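PDB 3U07: DUF1254 domain-containing protein from Vibrio parahaemolyticus, which is of unknown function but combines DUF1254 and DUF1214 family regions in one chain and is probably exported from the cytoplasm by way of a signal sequence. Local coordinates for residues S39-Y44 against E217-V222; F221-G226 against V244-T249; A410-Y415 against Y426-I431. The protein carries 2 engineered substitutions. One frame throughout, in Å; residues are numbered along the deposited sequence.

Overall arrangement
From the N terminus, the chain runs through helix 26-52 and on through the two sheets built from strands between 82 and 190. It then returns to that helix at helix 215-224, where interaction 1 closes this long excursion. Interaction 2 picks up on the same helix, sharing Phe-221 and Val-222, and closes a short loop that carries helices 228-231 and 233-239. Helix 215-224 serves both, and their centres lie about 8 Å apart. Interaction 3 follows in series, nested with neither, its centre about 34 Å from that of interaction 1. It closes the 416-425 link and joins strand 408-417 to the approach to strand 432-434 of another sheet.

Interaction 1 (S39-Y44 against E217-V222); sequences SIDEAY and ERVNFV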
# COMPACT_ATOMS: atom_id res chain seq x y z
N SER A 39 -6.25 -12.72 -4.29
CA SER A 39 -5.28 -11.85 -3.63
C SER A 39 -3.86 -12.41 -3.71
O SER A 39 -2.91 -11.68 -3.96
CB SER A 39 -5.68 -11.61 -2.17
OG SER A 39 -6.93 -10.95 -2.09
N ILE A 40 -3.73 -13.72 -3.50
CA ILE A 40 -2.42 -14.36 -3.56
C ILE A 40 -1.92 -14.37 -5.01
O ILE A 40 -0.77 -14.04 -5.28
CB ILE A 40 -2.49 -15.81 -3.06
CG1 ILE A 40 -2.84 -15.81 -1.56
CG2 ILE A 40 -1.15 -16.51 -3.28
CD1 ILE A 40 -3.35 -17.15 -1.04
N ASP A 41 -2.80 -14.72 -5.94
CA ASP A 41 -2.41 -14.77 -7.34
C ASP A 41 -1.93 -13.42 -7.85
O ASP A 41 -0.88 -13.33 -8.49
CB ASP A 41 -3.58 -15.27 -8.20
CG ASP A 41 -3.13 -15.69 -9.60
OD1 ASP A 41 -2.06 -16.33 -9.69
OD2 ASP A 41 -3.83 -15.41 -10.59
N GLU A 42 -2.68 -12.36 -7.57
CA GLU A 42 -2.29 -11.04 -8.04
C GLU A 42 -1.00 -10.55 -7.38
O GLU A 42 -0.20 -9.86 -8.00
CB GLU A 42 -3.43 -10.04 -7.83
CG GLU A 42 -4.70 -10.37 -8.63
CD GLU A 42 -4.46 -10.41 -10.13
OE1 GLU A 42 -3.88 -9.44 -10.67
OE2 GLU A 42 -4.86 -11.40 -10.79
N ALA A 43 -0.79 -10.91 -6.11
CA ALA A 43 0.44 -10.49 -5.43
C ALA A 43 1.61 -11.20 -6.13
O ALA A 43 2.65 -10.60 -6.39
CB ALA A 43 0.39 -10.88 -3.96
N TYR A 44 1.43 -12.48 -6.44
CA TYR A 44 2.47 -13.23 -7.13
C TYR A 44 2.77 -12.61 -8.50
O TYR A 44 3.92 -12.35 -8.82
CB TYR A 44 2.07 -14.69 -7.34
CG TYR A 44 3.14 -15.46 -8.10
CD1 TYR A 44 4.39 -15.68 -7.52
CD2 TYR A 44 2.93 -15.89 -9.41
CE1 TYR A 44 5.41 -16.30 -8.23
CE2 TYR A 44 3.95 -16.52 -10.13
CZ TYR A 44 5.19 -16.72 -9.53
OH TYR A 44 6.21 -17.32 -10.23
N GLU A 217 -1.88 -23.43 -10.09
CA GLU A 217 -0.46 -23.69 -9.86
C GLU A 217 0.28 -22.51 -9.24
O GLU A 217 1.16 -22.71 -8.41
CB GLU A 217 0.24 -24.17 -11.14
CG GLU A 217 0.08 -23.34 -12.39
CD GLU A 217 0.72 -24.03 -13.60
OE1 GLU A 217 -0.02 -24.46 -14.52
OE2 GLU A 217 1.97 -24.15 -13.62
N ARG A 218 -0.09 -21.29 -9.62
CA ARG A 218 0.56 -20.12 -9.04
C ARG A 218 0.22 -19.99 -7.56
O ARG A 218 1.10 -19.83 -6.72
CB ARG A 218 0.15 -18.84 -9.79
CG ARG A 218 0.69 -18.75 -11.22
CD ARG A 218 0.41 -17.38 -11.84
NE ARG A 218 -1.02 -17.08 -11.90
CZ ARG A 218 -1.81 -17.33 -12.95
NH1 ARG A 218 -1.31 -17.88 -14.05
NH2 ARG A 218 -3.10 -17.03 -12.88
N VAL A 219 -1.07 -20.08 -7.23
CA VAL A 219 -1.50 -19.98 -5.84
C VAL A 219 -0.91 -21.12 -4.99
O VAL A 219 -0.43 -20.87 -3.89
CB VAL A 219 -3.04 -19.99 -5.73
CG1 VAL A 219 -3.46 -20.10 -4.25
CG2 VAL A 219 -3.61 -18.70 -6.33
N ASN A 220 -0.97 -22.35 -5.48
CA ASN A 220 -0.42 -23.49 -4.72
C ASN A 220 1.08 -23.32 -4.53
O ASN A 220 1.63 -23.73 -3.50
CB ASN A 220 -0.72 -24.81 -5.43
CG ASN A 220 -2.20 -25.17 -5.40
OD1 ASN A 220 -3.00 -24.49 -4.76
ND2 ASN A 220 -2.56 -26.24 -6.09
N PHE A 221 1.75 -22.73 -5.52
CA PHE A 221 3.18 -22.49 -5.44
C PHE A 221 3.49 -21.51 -4.30
O PHE A 221 4.38 -21.76 -3.47
CB PHE A 221 3.69 -21.90 -6.76
CG PHE A 221 5.12 -21.44 -6.71
CD1 PHE A 221 6.16 -22.35 -6.80
CD2 PHE A 221 5.42 -20.09 -6.54
CE1 PHE A 221 7.49 -21.93 -6.74
CE2 PHE A 221 6.74 -19.65 -6.47
CZ PHE A 221 7.78 -20.57 -6.57
N VAL A 222 2.77 -20.40 -4.26
CA VAL A 222 2.98 -19.40 -3.22
C VAL A 222 2.62 -19.96 -1.85
O VAL A 222 3.31 -19.73 -0.86
CB VAL A 222 2.15 -18.13 -3.48
CG1 VAL A 222 2.23 -17.20 -2.28
CG2 VAL A 222 2.66 -17.43 -4.73
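Asp-41 and Val-219, whose CA atoms lie 5.5 Å apart, mark where two helices cross almost at right angles: the axes of segments 39-44 and 217-222 come within 8.9 Å at a crossing angle of 87°. On one flank of the crossing, Arg-218 grips the carboxylate of Asp-41 side-on. Its NE donates to the syn lone pair of Asp-41 OD1 at 2.6 Å, while NH2 of Arg-218 reaches OD2 of Asp-41 at 2.9 Å. Both bonds are nearly straight and the two flat groups nearly coplanar, so neither can turn easily. The bend of Arg-218 at chi3 brings the guanidinium alongside the acid. Its remaining nitrogen, NH1, bonds to Ser-213 OG, and in so buried a setting the pairing is likely to keep both groups charged.

Tyr-44 reaches across because its CG stands opposite the backbone N (chi1 178°). The ring receives CD of Arg-218 at its edge, 3.8 Å from Tyr-44 CD2. Phe-221 comes from another direction in an offset edge-to-face pair, directing its edge toward the tyrosine face, with centroids 5.8 Å apart and planes at 64°. The phenol OH is held by Pro-208 O.

Alongside these groups, Val-222 divides its methyls: CG1 lies 3.6 Å from Ile-40 CG2, and CG2 lies 3.7 Å from Tyr-44 CD1. The whole exemplifies near-perpendicular helix-helix packing, here fastening the N-terminal helix 26-52 to helix 215-224 through an apolar interface flanked by a buried bidentate salt bridge.

Interaction 2 (F221-G226 against V244-T249); sequences FVLCDG and VEPCKT
Cys-224 and Cys-247 are joined covalently, SG to SG at 2.0 Å, and the bridge twists with chi3 of 91°, close to the relaxed right-handed value. The two halves are set differently: SG of Cys-224 extends opposite its backbone N (chi1 -164°), whereas SG of Cys-247 lies opposite its own carbonyl carbon and beside its N. Between them the chains stay close, with CB of Cys-224 only 3.5 Å from Cys-247 N. The disulfide thus staples the last turn of helix 215-224 to a type II beta turn, Glu-245 to Lys-248, in which Pro-246 takes the second position and Cys-247 the third, with the positive phi of 82° that this turn demands. Next to the bridge, Leu-223 lies obliquely across the proline: its CB rests 3.7 Å from CA of Pro-246, and its CG 4.0 Å from CG of the same ring. Farther out, Leu-223 CD2 meets Val-244 CG1 at 4.0 Å, and Leu-236 of helix 233-239 touches both of these side chains. No hydrogen bond passes directly between 221-226 and 244-249, but Asn-220, one residue before the first segment, ties into the second, its OD1 accepting from Glu-245 N and its ND2 donating to Lys-248 O.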
# COMPACT_ATOMS: atom_id res chain seq x y z
N PHE A 221 1.75 -22.73 -5.52
CA PHE A 221 3.18 -22.49 -5.44
C PHE A 221 3.49 -21.51 -4.30
O PHE A 221 4.38 -21.76 -3.47
CB PHE A 221 3.69 -21.90 -6.76
CG PHE A 221 5.12 -21.44 -6.71
CD1 PHE A 221 6.16 -22.35 -6.80
CD2 PHE A 221 5.42 -20.09 -6.54
CE1 PHE A 221 7.49 -21.93 -6.74
CE2 PHE A 221 6.74 -19.65 -6.47
CZ PHE A 221 7.78 -20.57 -6.57
N VAL A 222 2.77 -20.40 -4.26
CA VAL A 222 2.98 -19.40 -3.22
C VAL A 222 2.62 -19.96 -1.85
O VAL A 222 3.31 -19.73 -0.86
CB VAL A 222 2.15 -18.13 -3.48
CG1 VAL A 222 2.23 -17.20 -2.28
CG2 VAL A 222 2.66 -17.43 -4.73
N LEU A 223 1.51 -20.70 -1.80
CA LEU A 223 1.03 -21.31 -0.56
C LEU A 223 2.10 -22.22 0.05
O LEU A 223 2.24 -22.31 1.26
CB LEU A 223 -0.23 -22.14 -0.85
CG LEU A 223 -1.63 -21.80 -0.31
CD1 LEU A 223 -1.73 -20.39 0.22
CD2 LEU A 223 -2.62 -22.02 -1.44
N CYS A 224 2.85 -22.88 -0.82
CA CYS A 224 3.89 -23.80 -0.40
C CYS A 224 5.07 -23.09 0.26
O CYS A 224 5.65 -23.59 1.21
CB CYS A 224 4.40 -24.59 -1.61
SG CYS A 224 5.36 -26.09 -1.20
N ASP A 225 5.40 -21.91 -0.26
CA ASP A 225 6.54 -21.12 0.21
C ASP A 225 6.29 -20.37 1.51
O ASP A 225 6.38 -19.14 1.58
CB ASP A 225 6.95 -20.14 -0.90
CG ASP A 225 8.21 -19.36 -0.56
OD1 ASP A 225 9.06 -19.90 0.17
OD2 ASP A 225 8.35 -18.22 -1.05
N GLY A 226 6.00 -21.12 2.56
CA GLY A 226 5.74 -20.50 3.84
C GLY A 226 4.72 -21.22 4.71
O GLY A 226 4.46 -22.41 4.53
N VAL A 244 -7.06 -26.26 -4.75
CA VAL A 244 -6.25 -25.23 -4.08
C VAL A 244 -5.66 -25.91 -2.86
O VAL A 244 -6.39 -26.28 -1.94
CB VAL A 244 -7.11 -24.04 -3.63
CG1 VAL A 244 -6.21 -22.95 -3.04
CG2 VAL A 244 -7.91 -23.51 -4.80
N GLU A 245 -4.35 -26.07 -2.85
CA GLU A 245 -3.68 -26.76 -1.76
C GLU A 245 -2.18 -26.48 -1.86
O GLU A 245 -1.60 -26.56 -2.94
CB GLU A 245 -3.95 -28.26 -1.92
CG GLU A 245 -3.31 -29.16 -0.90
CD GLU A 245 -3.63 -30.61 -1.18
OE1 GLU A 245 -4.82 -30.92 -1.39
OE2 GLU A 245 -2.70 -31.44 -1.20
N PRO A 246 -1.51 -26.18 -0.72
CA PRO A 246 -0.07 -25.88 -0.67
C PRO A 246 0.87 -26.92 -1.26
O PRO A 246 1.02 -27.99 -0.68
CB PRO A 246 0.22 -25.71 0.81
CG PRO A 246 -1.09 -25.38 1.40
CD PRO A 246 -2.07 -26.25 0.65
N CYS A 247 1.58 -26.55 -2.32
CA CYS A 247 2.55 -27.43 -2.99
C CYS A 247 1.91 -28.41 -3.99
O CYS A 247 2.62 -29.18 -4.63
CB CYS A 247 3.36 -28.26 -1.98
SG CYS A 247 3.92 -27.36 -0.51
N LYS A 248 0.58 -28.40 -4.12
CA LYS A 248 -0.09 -29.32 -5.05
C LYS A 248 0.15 -28.94 -6.51
O LYS A 248 -0.09 -27.80 -6.93
CB LYS A 248 -1.60 -29.37 -4.76
CG LYS A 248 -2.39 -30.27 -5.71
CD LYS A 248 -3.89 -30.20 -5.43
CE LYS A 248 -4.70 -31.12 -6.34
NZ LYS A 248 -4.41 -32.57 -6.13
N THR A 249 0.63 -29.91 -7.29
CA THR A 249 0.91 -29.69 -8.72
C THR A 249 0.17 -30.68 -9.61
O THR A 249 0.18 -30.54 -10.83
CB THR A 249 2.41 -29.84 -9.03
OG1 THR A 249 2.84 -31.16 -8.65
CG2 THR A 249 3.24 -28.81 -8.27

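Interaction 3 (A410-Y415 against Y426-I431); sequences AIMRFY and YQMPEI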
# COMPACT_ATOMS: atom_id res chain seq x y z
N ALA A 410 -7.97 16.25 -7.60
CA ALA A 410 -7.23 16.49 -6.37
C ALA A 410 -7.33 15.27 -5.48
O ALA A 410 -8.39 14.67 -5.35
CB ALA A 410 -7.81 17.72 -5.65
N ILE A 411 -6.20 14.90 -4.88
CA ILE A 411 -6.13 13.77 -3.97
C ILE A 411 -5.80 14.28 -2.57
O ILE A 411 -4.76 14.90 -2.37
CB ILE A 411 -5.03 12.76 -4.37
CG1 ILE A 411 -5.39 12.05 -5.67
CG2 ILE A 411 -4.81 11.77 -3.23
CD1 ILE A 411 -6.60 11.13 -5.58
N MSE A 412 -6.69 14.03 -1.62
CA MSE A 412 -6.43 14.45 -0.25
C MSE A 412 -5.94 13.23 0.53
O MSE A 412 -6.53 12.15 0.44
CB MSE A 412 -7.69 15.03 0.40
CG MSE A 412 -7.43 15.74 1.72
SE MSE A 412 -8.96 16.77 2.36
CE MSE A 412 -9.37 17.66 0.71
N ARG A 413 -4.85 13.39 1.27
CA ARG A 413 -4.30 12.28 2.04
C ARG A 413 -4.35 12.57 3.54
O ARG A 413 -4.12 13.70 3.98
CB ARG A 413 -2.86 12.00 1.59
CG ARG A 413 -2.78 11.48 0.16
CD ARG A 413 -1.37 11.12 -0.25
NE ARG A 413 -1.34 10.40 -1.52
CZ ARG A 413 -1.23 10.97 -2.71
NH1 ARG A 413 -1.13 12.29 -2.82
NH2 ARG A 413 -1.22 10.23 -3.81
N PHE A 414 -4.69 11.54 4.31
CA PHE A 414 -4.80 11.68 5.76
C PHE A 414 -3.91 10.64 6.45
O PHE A 414 -4.06 9.43 6.24
CB PHE A 414 -6.25 11.48 6.20
CG PHE A 414 -7.25 12.25 5.38
CD1 PHE A 414 -7.64 11.79 4.12
CD2 PHE A 414 -7.83 13.42 5.87
CE1 PHE A 414 -8.58 12.48 3.36
CE2 PHE A 414 -8.78 14.13 5.12
CZ PHE A 414 -9.16 13.66 3.86
N TYR A 415 -3.00 11.12 7.29
CA TYR A 415 -2.08 10.25 8.02
C TYR A 415 -2.45 10.29 9.49
O TYR A 415 -2.31 11.32 10.15
CB TYR A 415 -0.66 10.75 7.80
CG TYR A 415 -0.24 10.74 6.35
CD1 TYR A 415 0.35 9.61 5.78
CD2 TYR A 415 -0.48 11.84 5.54
CE1 TYR A 415 0.69 9.59 4.43
CE2 TYR A 415 -0.14 11.83 4.19
CZ TYR A 415 0.44 10.70 3.64
OH TYR A 415 0.76 10.69 2.30
N TYR A 426 -16.48 10.39 6.50
CA TYR A 426 -16.01 11.74 6.23
C TYR A 426 -15.95 12.00 4.73
O TYR A 426 -15.44 11.18 3.97
CB TYR A 426 -14.61 11.94 6.82
CG TYR A 426 -13.95 13.25 6.45
CD1 TYR A 426 -14.20 14.42 7.18
CD2 TYR A 426 -13.06 13.32 5.38
CE1 TYR A 426 -13.55 15.61 6.86
CE2 TYR A 426 -12.42 14.51 5.05
CZ TYR A 426 -12.66 15.65 5.80
OH TYR A 426 -12.00 16.81 5.50
N GLN A 427 -16.48 13.14 4.30
CA GLN A 427 -16.49 13.49 2.89
C GLN A 427 -15.45 14.57 2.61
O GLN A 427 -15.25 15.48 3.41
CB GLN A 427 -17.87 13.99 2.47
CG GLN A 427 -18.98 12.97 2.65
CD GLN A 427 -18.80 11.75 1.76
OE1 GLN A 427 -18.93 11.85 0.54
NE2 GLN A 427 -18.49 10.61 2.37
N MSE A 428 -14.78 14.47 1.48
CA MSE A 428 -13.78 15.45 1.12
C MSE A 428 -14.41 16.83 0.95
O MSE A 428 -15.48 16.95 0.37
CB MSE A 428 -13.10 15.05 -0.18
CG MSE A 428 -11.88 15.89 -0.47
SE MSE A 428 -10.97 15.29 -2.03
CE MSE A 428 -10.11 16.96 -2.51
N PRO A 429 -13.75 17.88 1.46
CA PRO A 429 -14.32 19.22 1.31
C PRO A 429 -14.58 19.48 -0.17
O PRO A 429 -13.84 19.00 -1.03
CB PRO A 429 -13.24 20.12 1.90
CG PRO A 429 -12.67 19.26 3.00
CD PRO A 429 -12.54 17.91 2.31
N GLU A 430 -15.64 20.21 -0.48
CA GLU A 430 -15.98 20.50 -1.86
C GLU A 430 -15.09 21.58 -2.44
O GLU A 430 -14.58 22.42 -1.71
CB GLU A 430 -17.44 20.94 -1.95
CG GLU A 430 -18.43 20.00 -1.26
CD GLU A 430 -19.88 20.37 -1.52
OE1 GLU A 430 -20.24 21.55 -1.34
OE2 GLU A 430 -20.67 19.48 -1.89
N ILE A 431 -14.87 21.54 -3.75
CA ILE A 431 -14.08 22.59 -4.36
C ILE A 431 -15.06 23.36 -5.25
O ILE A 431 -15.70 22.81 -6.14
CB ILE A 431 -12.85 22.03 -5.13
CG1 ILE A 431 -13.27 21.11 -6.26
CG2 ILE A 431 -11.98 21.21 -4.17
CD1 ILE A 431 -12.20 20.07 -6.57
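Phe-414 and Tyr-426 set their rings steeply against each other, with planes 81° apart and centroids at 5.5 Å. They touch at a narrow place, CZ of Phe-414 lying 3.6 Å from CE2 of Tyr-426.

Beside the rings pack Met-412 and Met-428, both methionines modelled as selenomethionine, their side chains set obliquely to each other. Met-412 leaves the strand with CG opposite its backbone N and then bends at chi3 (-47°), which turns its methyl toward the loop. That CE approaches CG of Met-428 to 3.3 Å, and it lies 3.4 Å from CE of Met-428; both are tighter than ordinary van der Waals contact, though the exact closeness of such flexible chain ends is doubtful. Pro-429 CD borders the same methyl, 3.6 Å from CE of Met-412. Met-428 is extended beyond CG, so its own CE reaches Ala-410 CB at 4.0 Å.

The loop 426-431 thus covers one side of strand 408-417 before entering strand 432-434 of another sheet, and it is tethered by a bond from Arg-317 NH2 to Tyr-426 O. Across the contact itself there is no hydrogen bond: methionine side chains, a proline ring and aromatic carbons meet, which implies cohesion by dispersion and exclusion of water, with the fit of shapes setting the geometry.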